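Long-range contacts in oxidoreductase (Ralstonia eutropha, PDB 3HJ9), which binds flavin mononucleotide and probably acts as a flavin-dependent oxidoreductase of the nitroreductase family: residues L16-A21 / A119-M125; E67-A72 / N170-C175; V93-A99 / D138-N144; L188-L193 / E204-S208. All coordinates share one frame; numbering follows the deposited sequence.

Contact 1: residues L16-A21 / A119-M125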
loop_
_atom_site.group_PDB
_atom_site.type_symbol
_atom_site.label_atom_id
_atom_site.label_comp_id
_atom_site.label_asym_id
_atom_site.label_seq_id
_atom_site.Cartn_x
_atom_site.Cartn_y
_atom_site.Cartn_z
ATOM N N LEU A 16 26.775 12.288 6.747
ATOM C CA LEU A 16 25.831 12.829 7.754
ATOM C C LEU A 16 25.722 11.947 9.008
ATOM O O LEU A 16 25.677 10.721 8.912
ATOM C CB LEU A 16 24.412 13.094 7.184
ATOM C CG LEU A 16 23.977 14.545 6.916
ATOM C CD1 LEU A 16 24.930 15.292 6.009
ATOM C CD2 LEU A 16 22.526 14.563 6.377
ATOM N N LEU A 17 25.749 12.579 10.174
ATOM C CA LEU A 17 25.556 11.884 11.434
ATOM C C LEU A 17 24.199 12.280 11.976
ATOM O O LEU A 17 23.583 13.226 11.480
ATOM C CB LEU A 17 26.656 12.217 12.429
ATOM C CG LEU A 17 28.021 11.636 12.048
ATOM C CD1 LEU A 17 29.097 12.142 13.012
ATOM C CD2 LEU A 17 27.988 10.076 11.987
ATOM N N PRO A 18 23.691 11.522 12.960
ATOM C CA PRO A 18 22.441 11.963 13.562
ATOM C C PRO A 18 22.651 13.289 14.294
ATOM O O PRO A 18 23.689 13.477 14.927
ATOM C CB PRO A 18 22.141 10.842 14.557
ATOM C CG PRO A 18 22.792 9.640 13.924
ATOM C CD PRO A 18 24.090 10.204 13.487
ATOM N N ARG A 19 21.687 14.196 14.167
ATOM C CA ARG A 19 21.746 15.471 14.860
ATOM C C ARG A 19 21.320 15.251 16.329
ATOM O O ARG A 19 20.586 14.261 16.636
ATOM C CB ARG A 19 20.844 16.506 14.204
ATOM C CG ARG A 19 21.333 16.976 12.844
ATOM C CD ARG A 19 20.386 18.007 12.268
ATOM N NE ARG A 19 19.086 17.394 11.998
ATOM C CZ ARG A 19 18.811 16.588 10.978
ATOM N NH1 ARG A 19 19.733 16.287 10.054
ATOM N NH2 ARG A 19 17.589 16.071 10.861
ATOM N N PRO A 20 21.757 16.142 17.226
ATOM C CA PRO A 20 21.345 16.050 18.615
ATOM C C PRO A 20 19.826 16.249 18.761
ATOM O O PRO A 20 19.216 17.025 17.996
ATOM C CB PRO A 20 22.101 17.191 19.295
ATOM C CG PRO A 20 22.976 17.788 18.312
ATOM C CD PRO A 20 22.676 17.280 16.987
ATOM N N ALA A 21 19.223 15.520 19.703
ATOM C CA ALA A 21 17.800 15.657 19.964
ATOM C C ALA A 21 17.503 17.097 20.449
ATOM O O ALA A 21 18.321 17.718 21.142
ATOM C CB ALA A 21 17.316 14.597 20.972
ATOM N N ALA A 119 17.788 8.687 21.330
ATOM C CA ALA A 119 17.715 10.108 21.715
ATOM C C ALA A 119 18.582 10.931 20.755
ATOM O O ALA A 119 19.631 11.399 21.108
ATOM C CB ALA A 119 18.132 10.313 23.201
ATOM N N ALA A 120 18.114 11.037 19.522
ATOM C CA ALA A 120 18.775 11.767 18.446
ATOM C C ALA A 120 17.745 12.090 17.361
ATOM O O ALA A 120 16.711 11.374 17.222
ATOM C CB ALA A 120 19.912 10.949 17.856
ATOM N N ASP A 121 18.027 13.137 16.582
ATOM C CA ASP A 121 17.173 13.580 15.454
ATOM C C ASP A 121 17.656 12.893 14.178
ATOM O O ASP A 121 18.673 13.300 13.602
ATOM C CB ASP A 121 17.190 15.127 15.357
ATOM C CG ASP A 121 16.423 15.676 14.157
ATOM O OD1 ASP A 121 15.703 14.949 13.419
ATOM O OD2 ASP A 121 16.569 16.876 13.928
ATOM N N LEU A 122 16.909 11.854 13.753
ATOM C CA LEU A 122 17.243 11.061 12.552
ATOM C C LEU A 122 16.364 11.414 11.350
ATOM O O LEU A 122 16.182 10.608 10.430
ATOM C CB LEU A 122 17.174 9.553 12.850
ATOM C CG LEU A 122 18.301 8.998 13.717
ATOM C CD1 LEU A 122 18.143 9.393 15.160
ATOM C CD2 LEU A 122 18.321 7.492 13.594
ATOM N N ARG A 123 15.816 12.622 11.326
ATOM C CA ARG A 123 15.009 13.021 10.183
ATOM C C ARG A 123 15.926 13.218 8.968
ATOM O O ARG A 123 17.050 13.713 9.101
ATOM C CB ARG A 123 14.239 14.282 10.469
ATOM C CG ARG A 123 13.151 14.072 11.506
ATOM C CD ARG A 123 12.483 15.394 11.797
ATOM N NE ARG A 123 13.433 16.317 12.414
ATOM C CZ ARG A 123 13.320 17.642 12.458
ATOM N NH1 ARG A 123 12.273 18.282 11.938
ATOM N NH2 ARG A 123 14.268 18.350 13.059
ATOM N N SER A 124 15.384 12.867 7.804
ATOM C CA SER A 124 16.066 12.872 6.509
ATOM C C SER A 124 17.487 12.260 6.542
ATOM O O SER A 124 18.491 12.916 6.248
ATOM C CB SER A 124 16.003 14.231 5.811
ATOM O OG SER A 124 16.605 15.217 6.600
HETATM N N MSE A 125 17.511 10.986 6.942
HETATM C CA MSE A 125 18.716 10.159 6.999
HETATM C C MSE A 125 18.556 8.999 6.010
HETATM O O MSE A 125 19.076 7.912 6.235
HETATM C CB MSE A 125 18.943 9.653 8.433
HETATM C CG MSE A 125 19.188 10.739 9.445
HETATM SE SE MSE A 125 20.848 11.675 9.095
HETATM C CE MSE A 125 21.996 10.131 9.166
HETATM O O HOH W 1 20.859 13.641 21.051
#
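Asp121 OD2 is gripped by two arginines, which reach it from opposite sides of its carboxylate plane. Arg19 NE comes from above the plane, 69° out of it, at 3.2 Å from OD2, with OD2 lying near the plane of the Arg19 guanidinium; the two flat groups stand almost perpendicular (86°). Arg123 holds the same carboxylate side-on: its NE lies 2.8 Å from Asp121 OD1 and its NH2 bonds OD2, both on the syn side. OD1 also accepts from the backbone N of Arg123, which makes an Asx turn and leaves the aspartate tied at both oxygens. The Arg19 chain is bent at chi3 (-65°), which folds the guanidinium back over the turn, where NH2 donates to Arg123 O at 3.0 Å. The shared carboxylate between them would offset the nearness of the two positive charges. In the backbone, Arg19 and Asp121 form an antiparallel hydrogen-bonded pair, with Asp121 N 2.8 Å from Arg19 O. Beside it Pro18 CB rests 4.0 Å from Ala120 CB, and farther along a water joins Ala21 N to Ala119 O. At the far end Leu16 CB packs on SE of selenomethionine Met125 at 4.3 Å. His196 of helix 190-196 touches Pro18, Leu122 and Met125. The whole is a short two-stranded antiparallel pairing, closed by a salt-bridge network, that joins strand 19-20 of the N-terminal arm to strand 120-121.

Contact 2: residues E67-A72 / N170-C175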
loop_
_atom_site.group_PDB
_atom_site.type_symbol
_atom_site.label_atom_id
_atom_site.label_comp_id
_atom_site.label_asym_id
_atom_site.label_seq_id
_atom_site.Cartn_x
_atom_site.Cartn_y
_atom_site.Cartn_z
ATOM N N GLU A 67 -3.513 10.028 15.342
ATOM C CA GLU A 67 -4.354 9.519 14.260
ATOM C C GLU A 67 -3.553 8.988 13.050
ATOM O O GLU A 67 -3.907 7.969 12.489
ATOM C CB GLU A 67 -5.413 10.555 13.861
ATOM C CG GLU A 67 -6.435 10.804 14.968
ATOM C CD GLU A 67 -7.477 11.835 14.619
ATOM O OE1 GLU A 67 -7.257 12.629 13.675
ATOM O OE2 GLU A 67 -8.533 11.842 15.288
ATOM N N LEU A 68 -2.461 9.656 12.715
ATOM C CA LEU A 68 -1.534 9.256 11.636
ATOM C C LEU A 68 -0.937 7.879 11.920
ATOM O O LEU A 68 -0.963 6.962 11.044
ATOM C CB LEU A 68 -0.371 10.274 11.526
ATOM C CG LEU A 68 0.819 9.952 10.616
ATOM C CD1 LEU A 68 0.360 9.856 9.131
ATOM C CD2 LEU A 68 1.958 10.981 10.830
ATOM N N LEU A 69 -0.383 7.747 13.129
ATOM C CA LEU A 69 0.210 6.490 13.561
ATOM C C LEU A 69 -0.845 5.376 13.589
ATOM O O LEU A 69 -0.564 4.314 13.110
ATOM C CB LEU A 69 0.956 6.619 14.902
ATOM C CG LEU A 69 2.261 7.422 14.804
ATOM C CD1 LEU A 69 2.762 7.741 16.179
ATOM C CD2 LEU A 69 3.339 6.681 14.010
ATOM N N TRP A 70 -2.034 5.655 14.128
ATOM C CA TRP A 70 -3.131 4.678 14.140
ATOM C C TRP A 70 -3.565 4.289 12.699
ATOM O O TRP A 70 -3.812 3.096 12.425
ATOM C CB TRP A 70 -4.307 5.188 14.956
ATOM C CG TRP A 70 -5.394 4.200 15.012
ATOM C CD1 TRP A 70 -5.507 3.142 15.858
ATOM C CD2 TRP A 70 -6.520 4.159 14.154
ATOM N NE1 TRP A 70 -6.642 2.424 15.570
ATOM C CE2 TRP A 70 -7.284 3.029 14.521
ATOM C CE3 TRP A 70 -6.957 4.971 13.096
ATOM C CZ2 TRP A 70 -8.477 2.691 13.884
ATOM C CZ3 TRP A 70 -8.158 4.640 12.454
ATOM C CH2 TRP A 70 -8.907 3.515 12.862
ATOM N N ALA A 71 -3.712 5.295 11.827
ATOM C CA ALA A 71 -4.052 5.080 10.422
ATOM C C ALA A 71 -3.026 4.112 9.818
ATOM O O ALA A 71 -3.415 3.040 9.316
ATOM C CB ALA A 71 -4.118 6.414 9.626
ATOM N N ALA A 72 -1.738 4.408 10.008
ATOM C CA ALA A 72 -0.654 3.568 9.431
ATOM C C ALA A 72 -0.513 2.168 10.030
ATOM O O ALA A 72 -0.409 1.173 9.273
ATOM C CB ALA A 72 0.695 4.300 9.489
ATOM N N ASN A 170 -2.352 4.167 3.877
ATOM C CA ASN A 170 -3.228 4.645 4.936
ATOM C C ASN A 170 -2.760 6.031 5.416
ATOM O O ASN A 170 -3.586 6.907 5.644
ATOM C CB ASN A 170 -3.253 3.700 6.145
ATOM C CG ASN A 170 -4.008 2.412 5.887
ATOM O OD1 ASN A 170 -4.620 2.238 4.831
ATOM N ND2 ASN A 170 -3.945 1.483 6.855
ATOM N N ALA A 171 -1.448 6.200 5.575
ATOM C CA ALA A 171 -0.851 7.493 6.042
ATOM C C ALA A 171 -1.083 8.621 5.037
ATOM O O ALA A 171 -1.393 9.769 5.430
ATOM C CB ALA A 171 0.671 7.333 6.359
ATOM N N TYR A 172 -0.864 8.323 3.753
ATOM C CA TYR A 172 -1.179 9.275 2.659
ATOM C C TYR A 172 -2.607 9.791 2.686
ATOM O O TYR A 172 -2.840 11.000 2.603
ATOM C CB TYR A 172 -0.966 8.643 1.285
ATOM C CG TYR A 172 0.344 8.878 0.592
ATOM C CD1 TYR A 172 0.689 10.144 0.121
ATOM C CD2 TYR A 172 1.199 7.805 0.290
ATOM C CE1 TYR A 172 1.916 10.344 -0.615
ATOM C CE2 TYR A 172 2.388 8.001 -0.446
ATOM C CZ TYR A 172 2.741 9.241 -0.886
ATOM O OH TYR A 172 3.908 9.366 -1.604
ATOM N N LEU A 173 -3.542 8.848 2.787
ATOM C CA LEU A 173 -4.975 9.129 2.834
ATOM C C LEU A 173 -5.335 9.936 4.091
ATOM O O LEU A 173 -6.094 10.927 3.996
ATOM C CB LEU A 173 -5.820 7.832 2.701
ATOM C CG LEU A 173 -5.720 7.129 1.327
ATOM C CD1 LEU A 173 -6.362 5.738 1.335
ATOM C CD2 LEU A 173 -6.282 8.002 0.175
ATOM N N TYR A 174 -4.748 9.567 5.238
ATOM C CA TYR A 174 -4.935 10.360 6.465
ATOM C C TYR A 174 -4.428 11.802 6.235
ATOM O O TYR A 174 -5.145 12.768 6.533
ATOM C CB TYR A 174 -4.312 9.712 7.723
ATOM C CG TYR A 174 -4.497 10.619 8.873
ATOM C CD1 TYR A 174 -5.720 10.682 9.549
ATOM C CD2 TYR A 174 -3.500 11.537 9.214
ATOM C CE1 TYR A 174 -5.917 11.617 10.582
ATOM C CE2 TYR A 174 -3.693 12.477 10.239
ATOM C CZ TYR A 174 -4.885 12.500 10.922
ATOM O OH TYR A 174 -5.044 13.446 11.907
ATOM N N CYS A 175 -3.244 11.938 5.649
ATOM C CA CYS A 175 -2.678 13.268 5.390
ATOM C C CYS A 175 -3.601 14.128 4.529
ATOM O O CYS A 175 -3.831 15.316 4.851
ATOM C CB CYS A 175 -1.269 13.173 4.811
ATOM S SG CYS A 175 -0.122 12.601 6.076
#
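The ring of Tyr174 lies against the backbone of helix 67-72 at the Glu67-Leu68 peptide, with Glu67 C 4.2 Å above its centre and Leu68 N nearer the rim of the same face. Here the packing is close: Glu67 CB comes within 3.5 Å of Tyr174 CE1, and Ala71 CB meets Tyr174 CB at 3.8 Å. Tyr174 CG stands anti to the backbone N (chi1 177°), carrying the ring across the gap between the helices, and its OH donates to Glu67 OE1 at 2.9 Å, on the anti lone pair. The carboxylate is turned 81° against the ring; its other oxygen, OE2, has a salt bridge to Lys63. The two helices, 62-73 and 156-177, run roughly antiparallel, their local axes 143° apart and 8.3 Å at closest approach, and they pack in the helical layer beside the central sheet of this nitroreductase-type fold. The backbones come nearest at Ala72 and Ala171, yet their methyls touch only loosely, CB to CB 4.4 Å. Toward the sheet, Leu68 CD1 spans from Ala171 CB (3.8 Å) to Cys175 SG, and Ile211 of strand 203-212 touches both Leu68 and Cys175. Even the side turned from the sheet is buried: Leu46 of the second subunit covers Ala71 and Asn170. There Asn170 ND2 donates to Ala71 O at 3.0 Å in a bent bond, while Thr84 OG1 also bonds that carbonyl.

Contact 3: residues V93-A99 / D138-N144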
loop_
_atom_site.group_PDB
_atom_site.type_symbol
_atom_site.label_atom_id
_atom_site.label_comp_id
_atom_site.label_asym_id
_atom_site.label_seq_id
_atom_site.Cartn_x
_atom_site.Cartn_y
_atom_site.Cartn_z
ATOM N N VAL A 93 4.818 -7.983 10.359
ATOM C CA VAL A 93 6.116 -7.971 9.678
ATOM C C VAL A 93 6.777 -6.579 9.666
ATOM O O VAL A 93 8.008 -6.499 9.640
ATOM C CB VAL A 93 6.048 -8.615 8.267
ATOM C CG1 VAL A 93 5.578 -10.093 8.420
ATOM C CG2 VAL A 93 5.158 -7.778 7.276
ATOM N N ILE A 94 5.972 -5.515 9.724
ATOM C CA ILE A 94 6.438 -4.139 9.699
ATOM C C ILE A 94 6.185 -3.435 11.045
ATOM O O ILE A 94 5.083 -3.484 11.555
ATOM C CB ILE A 94 5.742 -3.326 8.550
ATOM C CG1 ILE A 94 6.125 -3.881 7.161
ATOM C CG2 ILE A 94 6.074 -1.844 8.598
ATOM C CD1 ILE A 94 7.648 -3.817 6.813
ATOM N N ASP A 95 7.237 -2.793 11.577
ATOM C CA ASP A 95 7.183 -1.947 12.749
ATOM C C ASP A 95 7.378 -0.532 12.221
ATOM O O ASP A 95 8.226 -0.284 11.348
ATOM C CB ASP A 95 8.312 -2.250 13.748
ATOM C CG ASP A 95 8.155 -3.586 14.457
ATOM O OD1 ASP A 95 7.018 -4.097 14.620
ATOM O OD2 ASP A 95 9.194 -4.150 14.875
ATOM N N VAL A 96 6.602 0.397 12.748
ATOM C CA VAL A 96 6.669 1.758 12.328
ATOM C C VAL A 96 7.453 2.540 13.354
ATOM O O VAL A 96 7.118 2.549 14.530
ATOM C CB VAL A 96 5.277 2.362 12.112
ATOM C CG1 VAL A 96 5.423 3.830 11.760
ATOM C CG2 VAL A 96 4.565 1.613 11.010
ATOM N N TYR A 97 8.480 3.220 12.873
ATOM C CA TYR A 97 9.320 4.084 13.670
ATOM C C TYR A 97 9.003 5.496 13.264
ATOM O O TYR A 97 8.612 5.736 12.120
ATOM C CB TYR A 97 10.803 3.784 13.436
ATOM C CG TYR A 97 11.278 2.524 14.118
ATOM C CD1 TYR A 97 10.999 1.269 13.570
ATOM C CD2 TYR A 97 12.007 2.577 15.309
ATOM C CE1 TYR A 97 11.440 0.100 14.175
ATOM C CE2 TYR A 97 12.448 1.427 15.926
ATOM C CZ TYR A 97 12.136 0.177 15.373
ATOM O OH TYR A 97 12.564 -0.956 15.999
ATOM N N VAL A 98 9.215 6.430 14.182
ATOM C CA VAL A 98 8.948 7.848 13.928
ATOM C C VAL A 98 10.176 8.668 14.316
ATOM O O VAL A 98 10.580 8.631 15.483
ATOM C CB VAL A 98 7.722 8.382 14.769
ATOM C CG1 VAL A 98 7.259 9.704 14.231
ATOM C CG2 VAL A 98 6.566 7.398 14.784
ATOM N N ALA A 99 10.763 9.399 13.357
ATOM C CA ALA A 99 11.892 10.300 13.650
ATOM C C ALA A 99 11.294 11.659 13.943
ATOM O O ALA A 99 10.724 12.282 13.039
ATOM C CB ALA A 99 12.887 10.377 12.492
ATOM N N ASP A 138 9.461 12.004 10.125
ATOM C CA ASP A 138 9.578 10.946 9.123
ATOM C C ASP A 138 9.034 9.664 9.754
ATOM O O ASP A 138 9.355 9.366 10.895
ATOM C CB ASP A 138 11.038 10.601 8.760
ATOM C CG ASP A 138 11.720 11.595 7.866
ATOM O OD1 ASP A 138 11.066 12.428 7.201
ATOM O OD2 ASP A 138 12.980 11.499 7.804
ATOM N N LEU A 139 8.240 8.904 9.019
ATOM C CA LEU A 139 7.931 7.528 9.423
ATOM C C LEU A 139 8.939 6.587 8.733
ATOM O O LEU A 139 9.254 6.811 7.574
ATOM C CB LEU A 139 6.539 7.122 9.012
ATOM C CG LEU A 139 5.404 7.934 9.585
ATOM C CD1 LEU A 139 4.077 7.344 9.002
ATOM C CD2 LEU A 139 5.453 7.966 11.116
ATOM N N VAL A 140 9.488 5.589 9.446
ATOM C CA VAL A 140 10.283 4.503 8.808
ATOM C C VAL A 140 9.571 3.159 9.018
ATOM O O VAL A 140 9.259 2.768 10.182
ATOM C CB VAL A 140 11.706 4.388 9.335
ATOM C CG1 VAL A 140 12.504 3.439 8.435
ATOM C CG2 VAL A 140 12.347 5.756 9.380
ATOM N N PHE A 141 9.331 2.446 7.918
ATOM C CA PHE A 141 8.637 1.145 7.936
ATOM C C PHE A 141 9.749 0.102 7.911
ATOM O O PHE A 141 10.452 -0.043 6.898
ATOM C CB PHE A 141 7.681 1.026 6.749
ATOM C CG PHE A 141 6.590 2.086 6.741
ATOM C CD1 PHE A 141 6.802 3.317 6.152
ATOM C CD2 PHE A 141 5.348 1.839 7.344
ATOM C CE1 PHE A 141 5.808 4.304 6.159
ATOM C CE2 PHE A 141 4.332 2.807 7.339
ATOM C CZ PHE A 141 4.556 4.034 6.738
ATOM N N VAL A 142 9.945 -0.559 9.039
ATOM C CA VAL A 142 11.030 -1.511 9.215
ATOM C C VAL A 142 10.507 -2.930 9.145
ATOM O O VAL A 142 9.600 -3.255 9.889
ATOM C CB VAL A 142 11.720 -1.293 10.545
ATOM C CG1 VAL A 142 12.812 -2.380 10.804
ATOM C CG2 VAL A 142 12.318 0.139 10.606
ATOM N N ALA A 143 11.106 -3.769 8.292
ATOM C CA ALA A 143 10.722 -5.202 8.161
ATOM C C ALA A 143 11.465 -5.995 9.203
ATOM O O ALA A 143 12.683 -5.832 9.359
ATOM C CB ALA A 143 11.028 -5.786 6.773
ATOM N N ASN A 144 10.738 -6.867 9.890
ATOM C CA ASN A 144 11.297 -7.735 10.883
ATOM C C ASN A 144 11.439 -9.134 10.303
ATOM O O ASN A 144 10.491 -9.926 10.307
ATOM C CB ASN A 144 10.463 -7.719 12.158
ATOM C CG ASN A 144 11.247 -8.250 13.334
ATOM O OD1 ASN A 144 11.883 -9.317 13.263
ATOM N ND2 ASN A 144 11.285 -7.457 14.403
#
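Tyr97 CG sits anti to its carbonyl carbon (chi1 -76°), leaning the ring over the neighbouring strand, where CD1 comes within 3.4 Å of Val142 CG2. Val142 has CG1 anti to the backbone N (175°), which leaves CG2 to meet that ring obliquely. On the other side of the sheet Phe141 and Val96 lie alongside and point the same way, Val96 CG2 being 3.8 Å from Phe141 CD2. Ile94 CG2 reaches the ring edge of Phe141 in plane, and Ile94 CD1 bends back to Ala143 CB at 3.9 Å. The backbones are two central strands of the antiparallel sheet of this FMN-binding fold: Asp95-Val142, Tyr97-Val140 and Ala99-Asp138 are hydrogen-bonded pairs, Ile94-Ala143, Val96-Phe141 and Val98-Leu139 non-hydrogen-bonded ones. Asn144 N extends the pairing to Val93 O at 2.8 Å. Helices cover the Ile94, Val96 and Phe141 side: Met167 of helix 156-177 touches all three, and Leu69 of helix 62-73 reaches Val98 and Leu139. Leu139 CD2 nestles against Val98 CG2 at 3.9 Å. Across the sheet, Asp95 is anchored by a salt bridge from OD1 to Arg147, and Asp138 OD1 bonds Thr210 OG1.

Contact 4: residues L188-L193 / E204-S208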
loop_
_atom_site.group_PDB
_atom_site.type_symbol
_atom_site.label_atom_id
_atom_site.label_comp_id
_atom_site.label_asym_id
_atom_site.label_seq_id
_atom_site.Cartn_x
_atom_site.Cartn_y
_atom_site.Cartn_z
ATOM N N LEU A 188 16.486 4.309 -0.028
ATOM C CA LEU A 188 17.084 4.206 1.304
ATOM C C LEU A 188 18.409 3.480 1.244
ATOM O O LEU A 188 18.490 2.452 0.593
ATOM C CB LEU A 188 16.159 3.415 2.265
ATOM C CG LEU A 188 14.722 3.896 2.516
ATOM C CD1 LEU A 188 14.112 3.028 3.676
ATOM C CD2 LEU A 188 14.660 5.385 2.856
ATOM N N ASN A 189 19.449 4.050 1.867
ATOM C CA ASN A 189 20.689 3.334 2.137
ATOM C C ASN A 189 20.300 2.538 3.399
ATOM O O ASN A 189 20.427 3.018 4.543
ATOM C CB ASN A 189 21.874 4.294 2.354
ATOM C CG ASN A 189 23.192 3.555 2.537
ATOM O OD1 ASN A 189 23.210 2.409 3.036
ATOM N ND2 ASN A 189 24.286 4.167 2.093
ATOM N N ARG A 190 19.787 1.322 3.179
ATOM C CA ARG A 190 19.171 0.558 4.270
ATOM C C ARG A 190 20.131 0.233 5.412
ATOM O O ARG A 190 19.786 0.421 6.575
ATOM C CB ARG A 190 18.499 -0.727 3.746
ATOM C CG ARG A 190 17.452 -0.470 2.719
ATOM C CD ARG A 190 16.861 -1.751 2.271
ATOM N NE ARG A 190 15.744 -1.547 1.376
ATOM C CZ ARG A 190 14.991 -2.529 0.867
ATOM N NH1 ARG A 190 15.246 -3.800 1.154
ATOM N NH2 ARG A 190 13.970 -2.242 0.056
ATOM N N ARG A 191 21.334 -0.202 5.079
ATOM C CA ARG A 191 22.328 -0.517 6.107
ATOM C C ARG A 191 22.805 0.694 6.923
ATOM O O ARG A 191 22.977 0.594 8.158
ATOM C CB ARG A 191 23.514 -1.265 5.507
ATOM C CG ARG A 191 23.146 -2.660 5.000
ATOM C CD ARG A 191 24.366 -3.283 4.394
ATOM N NE ARG A 191 25.426 -3.449 5.397
ATOM C CZ ARG A 191 26.730 -3.563 5.158
ATOM N NH1 ARG A 191 27.240 -3.521 3.916
ATOM N NH2 ARG A 191 27.548 -3.711 6.196
ATOM N N GLN A 192 23.022 1.815 6.238
ATOM C CA GLN A 192 23.420 3.054 6.897
ATOM C C GLN A 192 22.302 3.548 7.839
ATOM O O GLN A 192 22.567 3.907 8.982
ATOM C CB GLN A 192 23.738 4.091 5.847
ATOM C CG GLN A 192 24.158 5.436 6.334
ATOM C CD GLN A 192 24.559 6.299 5.171
ATOM O OE1 GLN A 192 25.686 6.192 4.688
ATOM N NE2 GLN A 192 23.645 7.148 4.700
ATOM N N LEU A 193 21.074 3.567 7.342
ATOM C CA LEU A 193 19.929 3.991 8.128
ATOM C C LEU A 193 19.688 3.025 9.304
ATOM O O LEU A 193 19.408 3.488 10.396
ATOM C CB LEU A 193 18.658 4.149 7.280
ATOM C CG LEU A 193 17.409 4.732 7.987
ATOM C CD1 LEU A 193 17.757 6.092 8.637
ATOM C CD2 LEU A 193 16.249 4.873 7.001
ATOM N N GLU A 204 15.135 -4.500 8.963
ATOM C CA GLU A 204 15.538 -3.827 7.725
ATOM C C GLU A 204 14.578 -2.690 7.364
ATOM O O GLU A 204 13.394 -2.954 7.177
ATOM C CB GLU A 204 15.544 -4.846 6.581
ATOM C CG GLU A 204 15.892 -4.245 5.209
ATOM C CD GLU A 204 15.972 -5.268 4.101
ATOM O OE1 GLU A 204 15.060 -6.128 4.054
ATOM O OE2 GLU A 204 16.909 -5.158 3.253
ATOM N N PRO A 205 15.079 -1.431 7.271
ATOM C CA PRO A 205 14.228 -0.343 6.776
ATOM C C PRO A 205 13.834 -0.614 5.324
ATOM O O PRO A 205 14.716 -0.966 4.538
ATOM C CB PRO A 205 15.132 0.910 6.843
ATOM C CG PRO A 205 16.352 0.521 7.579
ATOM C CD PRO A 205 16.436 -0.971 7.650
ATOM N N ILE A 206 12.543 -0.500 5.001
ATOM C CA ILE A 206 12.008 -0.775 3.656
ATOM C C ILE A 206 11.596 0.507 2.928
ATOM O O ILE A 206 11.859 0.661 1.762
ATOM C CB ILE A 206 10.743 -1.738 3.714
ATOM C CG1 ILE A 206 11.089 -3.070 4.369
ATOM C CG2 ILE A 206 10.273 -2.115 2.314
ATOM C CD1 ILE A 206 12.335 -3.803 3.686
ATOM N N LEU A 207 10.846 1.358 3.612
ATOM C CA LEU A 207 10.391 2.648 3.106
ATOM C C LEU A 207 10.385 3.655 4.228
ATOM O O LEU A 207 10.265 3.278 5.399
ATOM C CB LEU A 207 8.931 2.554 2.619
ATOM C CG LEU A 207 8.527 1.651 1.476
ATOM C CD1 LEU A 207 6.969 1.584 1.409
ATOM C CD2 LEU A 207 9.151 2.122 0.141
ATOM N N SER A 208 10.560 4.921 3.882
ATOM C CA SER A 208 10.332 6.002 4.833
ATOM C C SER A 208 9.206 6.891 4.254
ATOM O O SER A 208 8.792 6.733 3.085
ATOM C CB SER A 208 11.594 6.798 5.137
ATOM O OG SER A 208 12.038 7.406 3.962
HETATM O O HOH W 2 13.939 0.641 0.045
#
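The Arg190 guanidinium has Ile206 CD1 over one face, 3.8 Å above the plane and offset toward the rim, while Glu204 OE2 and a water lie in plane at its edge. This is where the start of helix 190-196 packs on strand 203-212 of the central antiparallel sheet, in the FMN-binding nitroreductase fold. The Arg190 chain is extended from CG to NE, with CG anti to the carbonyl carbon (chi1 -58°), and runs past Pro205 O, which lies 3.2 Å from Arg190 CD. At the far end NH1 forms a salt bridge to Glu204 OE2 (3.0 Å); the nitrogen stands 76° out of the carboxylate plane, and the two flat groups are turned 86° apart. NH1 is shared with Glu157, so the cation is set between two carboxylates that probably stabilise its charge, and Glu204 OE1 in turn bonds His145 NE2. NH2 donates to the water at 2.9 Å, and the water passes a bond to Ile206 O; NH2 is also hydrogen-bonded to Thr158 OG1 of the second subunit. Behind this polar edge the contact is apolar. Leu188 CD1 (3.9 Å) and Leu193 CD2 both rest against Pro205 CB. A classic beta bulge sets Ile206 and Leu207 opposite the single residue Phe141 of strand 137-144, and Leu207 approaches the bound flavin mononucleotide. Asn189 caps the helix, OD1 accepting from Gln192 N. One branch of Leu188, CD1, reaches Ile206 C at 3.6 Å; the other, CD2, lies 3.5 Å from Ser208 OG.

In the fold
Contact 3 is the core of the fold, two buried strands joined by backbone bonds and apolar side chains, its centre about 6 Å from that of the chain. Contact 2 covers one side of that sheet with two helices, Leu69 packing on Val96, Val98 and Leu139, and contact 4 shares the sheet through strand 203-212, where Ala143 N probably bonds Glu204 O. Both contacts 2 and 4 also touch the second subunit; contact 2 buries its polar groups, whereas contact 4 sets a partly exposed salt bridge beside an apolar part. Contact 1 is the most peripheral, partly exposed and held chiefly by charge, yet it is tied inward: Ser124 N probably bonds Asp138 OD2 of contact 3, and Met125 O packs on Leu193 of contact 4.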